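Local coordinates for DUF2787 domain-containing protein (Vibrio cholerae, PDB 2V1L) that is of unknown function but is encoded on a Vibrio cholerae pathogenicity island and shares structural homology with the human p32 protein, at residues 11-16 with 121-126; 58-63 with 75-80. All coordinates share one frame; numbering follows the deposited sequence.

Contact 1 of 2, residues 11-16 with 121-126; sequences LPISKP and ELYQLW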
# COMPACT_ATOMS: atom_id res chain seq x y z
N LEU A 11 -2.39 -2.37 -12.41
CA LEU A 11 -3.54 -2.33 -11.50
C LEU A 11 -4.19 -0.94 -11.54
O LEU A 11 -3.49 0.05 -11.72
CB LEU A 11 -3.10 -2.70 -10.08
CG LEU A 11 -2.80 -4.19 -9.86
CD1 LEU A 11 -2.37 -4.44 -8.44
CD2 LEU A 11 -4.00 -5.07 -10.23
N PRO A 12 -5.52 -0.87 -11.38
CA PRO A 12 -6.19 0.42 -11.52
C PRO A 12 -6.02 1.33 -10.30
O PRO A 12 -6.99 1.60 -9.57
CB PRO A 12 -7.65 0.01 -11.71
CG PRO A 12 -7.78 -1.24 -10.96
CD PRO A 12 -6.47 -1.95 -11.07
N ILE A 13 -4.78 1.79 -10.08
CA ILE A 13 -4.47 2.75 -9.03
C ILE A 13 -5.26 4.03 -9.33
O ILE A 13 -5.24 4.54 -10.46
CB ILE A 13 -2.95 3.02 -8.90
CG1 ILE A 13 -2.19 1.71 -8.58
CG2 ILE A 13 -2.65 4.02 -7.78
CD1 ILE A 13 -0.68 1.85 -8.59
N SER A 14 -5.97 4.51 -8.31
CA SER A 14 -6.86 5.67 -8.40
C SER A 14 -6.16 7.00 -8.33
O SER A 14 -5.11 7.14 -7.68
CB SER A 14 -7.86 5.65 -7.25
OG SER A 14 -8.88 4.72 -7.53
N LYS A 15 -6.81 7.98 -8.96
CA LYS A 15 -6.46 9.39 -8.77
C LYS A 15 -6.44 9.81 -7.29
O LYS A 15 -5.47 10.41 -6.84
CB LYS A 15 -7.36 10.29 -9.62
CG LYS A 15 -6.99 10.22 -11.08
CD LYS A 15 -7.98 10.97 -11.93
CE LYS A 15 -7.31 11.48 -13.18
NZ LYS A 15 -6.34 12.55 -12.79
N PRO A 16 -7.48 9.47 -6.51
CA PRO A 16 -7.39 9.76 -5.08
C PRO A 16 -6.17 9.12 -4.38
O PRO A 16 -5.63 9.70 -3.44
CB PRO A 16 -8.69 9.18 -4.53
CG PRO A 16 -9.62 9.21 -5.68
CD PRO A 16 -8.79 8.88 -6.85
N GLU A 121 -9.68 -7.01 -8.76
CA GLU A 121 -10.78 -6.89 -7.80
C GLU A 121 -10.25 -6.77 -6.36
O GLU A 121 -10.71 -5.93 -5.58
CB GLU A 121 -11.73 -8.08 -7.92
CG GLU A 121 -12.90 -8.09 -6.89
CD GLU A 121 -14.03 -7.08 -7.20
OE1 GLU A 121 -14.16 -6.67 -8.39
OE2 GLU A 121 -14.77 -6.69 -6.26
N LEU A 122 -9.25 -7.60 -6.04
CA LEU A 122 -8.61 -7.54 -4.76
C LEU A 122 -8.00 -6.14 -4.54
O LEU A 122 -8.15 -5.55 -3.48
CB LEU A 122 -7.53 -8.62 -4.73
CG LEU A 122 -6.82 -9.10 -3.51
CD1 LEU A 122 -7.78 -9.79 -2.55
CD2 LEU A 122 -5.73 -10.07 -4.00
N TYR A 123 -7.29 -5.62 -5.53
CA TYR A 123 -6.65 -4.30 -5.39
C TYR A 123 -7.69 -3.16 -5.21
O TYR A 123 -7.53 -2.25 -4.38
CB TYR A 123 -5.74 -3.98 -6.58
CG TYR A 123 -5.17 -2.60 -6.37
CD1 TYR A 123 -4.08 -2.42 -5.53
CD2 TYR A 123 -5.80 -1.46 -6.89
CE1 TYR A 123 -3.59 -1.13 -5.26
CE2 TYR A 123 -5.29 -0.19 -6.64
CZ TYR A 123 -4.22 -0.05 -5.82
OH TYR A 123 -3.72 1.19 -5.53
N GLN A 124 -8.76 -3.21 -5.99
CA GLN A 124 -9.78 -2.17 -5.94
C GLN A 124 -10.47 -2.13 -4.60
O GLN A 124 -10.76 -1.05 -4.10
CB GLN A 124 -10.84 -2.42 -7.03
CG GLN A 124 -10.33 -2.10 -8.43
CD GLN A 124 -11.41 -2.37 -9.44
OE1 GLN A 124 -12.19 -3.32 -9.29
NE2 GLN A 124 -11.50 -1.50 -10.44
N LEU A 125 -10.77 -3.29 -4.05
CA LEU A 125 -11.33 -3.39 -2.72
C LEU A 125 -10.36 -2.94 -1.66
O LEU A 125 -10.74 -2.17 -0.81
CB LEU A 125 -11.82 -4.81 -2.41
CG LEU A 125 -13.05 -5.24 -3.20
CD1 LEU A 125 -13.08 -6.79 -3.31
CD2 LEU A 125 -14.34 -4.76 -2.55
N TRP A 126 -9.13 -3.45 -1.69
CA TRP A 126 -8.09 -2.99 -0.76
C TRP A 126 -7.96 -1.46 -0.78
O TRP A 126 -7.90 -0.81 0.30
CB TRP A 126 -6.71 -3.60 -1.10
CG TRP A 126 -5.70 -3.02 -0.16
CD1 TRP A 126 -5.48 -3.42 1.11
CD2 TRP A 126 -4.88 -1.86 -0.38
NE1 TRP A 126 -4.53 -2.61 1.69
CE2 TRP A 126 -4.14 -1.65 0.80
CE3 TRP A 126 -4.66 -1.02 -1.48
CZ2 TRP A 126 -3.21 -0.62 0.92
CZ3 TRP A 126 -3.75 0.03 -1.35
CH2 TRP A 126 -3.04 0.22 -0.16
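The ring of Y123, on helix 117-135, packs against L11, P12 and I13 in the loop that leads into helix 15-29. P12 is the centre of an inverse gamma turn closed by the bond from I13 N to L11 O (2.7 Å), and this tight bend lets three successive residues line the tyrosine. With CG anti to the backbone N (chi1 178°), the ring of Y123 is carried away from its helix, past L11 at its root, to I13 at the hydroxyl. L11 CD1 lies 3.9 Å from Y123 CB, while L11 CB sits above one ring face, displaced toward the rim. At the ring edge the carbonyl O of P12 lies near the ring plane, 3.8 Å from Y123 CE2. One helix position further on, the extended side chain of Q124 crosses the proline ring at about a right angle, and Q124 CG touches P12 CG at 3.7 Å. The phenol oxygen is hydrogen-bonded to E127, whose carboxylate also bonds S14 OG, so one acidic residue ties the tyrosine to the N-cap residue of helix 15-29. Beside this polar link runs the aliphatic side chain of I13, its CG1 3.5 Å from Y123 OH.

Contact 2 of 2, residues 58-63 with 75-80; sequences HPVEIA and EYITDF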
# COMPACT_ATOMS: atom_id res chain seq x y z
N HIS A 58 -4.80 -2.58 9.98
CA HIS A 58 -3.53 -3.22 9.60
C HIS A 58 -2.54 -2.15 9.22
O HIS A 58 -2.91 -1.20 8.53
CB HIS A 58 -3.69 -4.16 8.39
CG HIS A 58 -4.58 -5.34 8.61
ND1 HIS A 58 -4.91 -6.22 7.59
CD2 HIS A 58 -5.23 -5.79 9.71
CE1 HIS A 58 -5.71 -7.16 8.06
NE2 HIS A 58 -5.92 -6.93 9.34
N PRO A 59 -1.27 -2.31 9.63
CA PRO A 59 -0.25 -1.37 9.14
C PRO A 59 -0.07 -1.51 7.65
O PRO A 59 -0.25 -2.59 7.12
CB PRO A 59 1.05 -1.83 9.84
CG PRO A 59 0.63 -2.75 10.88
CD PRO A 59 -0.71 -3.32 10.55
N VAL A 60 0.32 -0.44 6.97
CA VAL A 60 0.55 -0.49 5.55
C VAL A 60 1.89 0.16 5.28
O VAL A 60 2.22 1.18 5.88
CB VAL A 60 -0.56 0.25 4.77
CG1 VAL A 60 -0.18 0.44 3.37
CG2 VAL A 60 -1.93 -0.48 4.89
N GLU A 61 2.65 -0.45 4.37
CA GLU A 61 3.89 0.10 3.83
C GLU A 61 3.82 0.28 2.32
O GLU A 61 3.39 -0.63 1.60
CB GLU A 61 5.09 -0.81 4.20
CG GLU A 61 6.43 -0.26 3.75
CD GLU A 61 7.61 -1.10 4.22
OE1 GLU A 61 7.76 -1.30 5.45
OE2 GLU A 61 8.42 -1.52 3.35
N ILE A 62 4.23 1.45 1.85
CA ILE A 62 4.28 1.73 0.43
C ILE A 62 5.68 2.24 0.05
O ILE A 62 6.22 3.10 0.74
CB ILE A 62 3.21 2.77 0.00
CG1 ILE A 62 1.80 2.26 0.35
CG2 ILE A 62 3.35 3.07 -1.51
CD1 ILE A 62 0.74 3.36 0.60
N ALA A 63 6.24 1.71 -1.04
CA ALA A 63 7.57 2.12 -1.50
C ALA A 63 7.59 2.75 -2.87
O ALA A 63 7.02 2.24 -3.84
CB ALA A 63 8.55 0.95 -1.46
N GLU A 75 6.64 1.14 -6.04
CA GLU A 75 7.42 -0.11 -6.02
C GLU A 75 6.60 -1.30 -5.52
O GLU A 75 6.50 -2.31 -6.19
CB GLU A 75 8.66 0.05 -5.15
CG GLU A 75 9.51 1.23 -5.56
CD GLU A 75 10.36 0.95 -6.78
OE1 GLU A 75 9.80 0.65 -7.86
OE2 GLU A 75 11.60 1.03 -6.63
N TYR A 76 6.05 -1.17 -4.33
CA TYR A 76 5.15 -2.16 -3.81
C TYR A 76 4.21 -1.55 -2.79
O TYR A 76 4.47 -0.48 -2.24
CB TYR A 76 5.95 -3.30 -3.15
CG TYR A 76 6.84 -2.87 -2.00
CD1 TYR A 76 8.21 -2.72 -2.18
CD2 TYR A 76 6.30 -2.63 -0.74
CE1 TYR A 76 9.04 -2.33 -1.14
CE2 TYR A 76 7.13 -2.25 0.34
CZ TYR A 76 8.50 -2.10 0.12
OH TYR A 76 9.32 -1.70 1.14
N ILE A 77 3.11 -2.25 -2.52
CA ILE A 77 2.21 -1.90 -1.42
C ILE A 77 2.01 -3.15 -0.59
O ILE A 77 1.62 -4.17 -1.13
CB ILE A 77 0.82 -1.42 -1.96
CG1 ILE A 77 0.97 -0.19 -2.84
CG2 ILE A 77 -0.15 -1.12 -0.79
CD1 ILE A 77 -0.32 0.23 -3.55
N THR A 78 2.26 -3.06 0.72
CA THR A 78 2.07 -4.16 1.65
C THR A 78 1.20 -3.77 2.83
O THR A 78 1.42 -2.74 3.48
CB THR A 78 3.42 -4.69 2.19
OG1 THR A 78 4.31 -4.91 1.08
CG2 THR A 78 3.25 -6.02 2.92
N ASP A 79 0.23 -4.65 3.11
CA ASP A 79 -0.68 -4.61 4.25
C ASP A 79 -0.27 -5.79 5.14
O ASP A 79 -0.11 -6.92 4.65
CB ASP A 79 -2.12 -4.80 3.71
CG ASP A 79 -3.15 -5.00 4.80
OD1 ASP A 79 -2.99 -5.88 5.65
OD2 ASP A 79 -4.15 -4.29 4.78
N PHE A 80 -0.05 -5.52 6.42
CA PHE A 80 0.43 -6.55 7.35
C PHE A 80 -0.64 -6.82 8.37
O PHE A 80 -1.43 -5.94 8.68
CB PHE A 80 1.67 -6.10 8.13
CG PHE A 80 2.81 -5.66 7.27
CD1 PHE A 80 3.86 -6.52 6.99
CD2 PHE A 80 2.88 -4.34 6.79
CE1 PHE A 80 4.92 -6.09 6.23
CE2 PHE A 80 3.93 -3.90 6.04
CZ PHE A 80 4.95 -4.77 5.74
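E61 and Y76 meet on one face of the antiparallel beta hairpin formed by strands 60-66 and 72-82. E61 runs fully extended, with CG anti to the backbone N (chi1 -177°), and its OE2 takes a hydrogen bond from Y76 OH; the modelled separation of 2.4 Å is very short and its exact length doubtful. OE2 lies at the tyrosine's edge, in the ring plane, whereas A63 CB sits over one face, 3.6 Å from the ring centroid, in a CH-pi contact. A chi1 of 60° puts CG of Y76 between the backbone N and the carbonyl carbon, which lays the ring over A63 across the hairpin; E75 and Y76 both face A63 in a classic beta bulge. On the same face E61 CB approaches the edge of F80 in its plane, 3.8 Å from F80 CE2.

Beneath these side chains the backbones are joined by E61 N to T78 O (2.7 Å) and T78 N to E61 O (2.8 Å), and F80 N bonds P59 O beyond them. The other face carries V60, I62, I77 and D79; I62 and I77 run alongside each other in the same direction off the two strands, I62 CG1 4.1 Å from I77 CG2. In the loop just before strand 60-66, H58 ND1 donates to the syn lone pair of D79 OD1 (2.8 Å), the imidazole and carboxylate planes 82° apart.

Further out, N44 makes a weak bond to E61 OE1 and D95 holds T78 OG1. V60 and I77 present hydrocarbon to helix 117-135, and I62 packs on F45. Both faces thus mix apolar and polar groups, and beside V60, I62 and I77 the H58 N-H would tend to stabilise negative charge on D79.

Both strands of contact 2 come between the two segments of contact 1 in the sequence: the hairpin of 58-63 and 75-80 follows the N-terminal segment 11-16 and precedes the helical segment 121-126. Their centres lie about 14 Å apart, and helix 117-135 connects them. Y123, a member of contact 1, also touches I77 of contact 2, its CE1 3.9 Å from I77 CD1. W126, about one helix turn on, meets I77 and D79, and W126 CH2 comes within 3.2 Å of I77 CG2. Loop 11-14 lies alongside the helix and, like it, packs on the sheet, I13 touching I74, so early and late parts of the chain come together on its central hairpin.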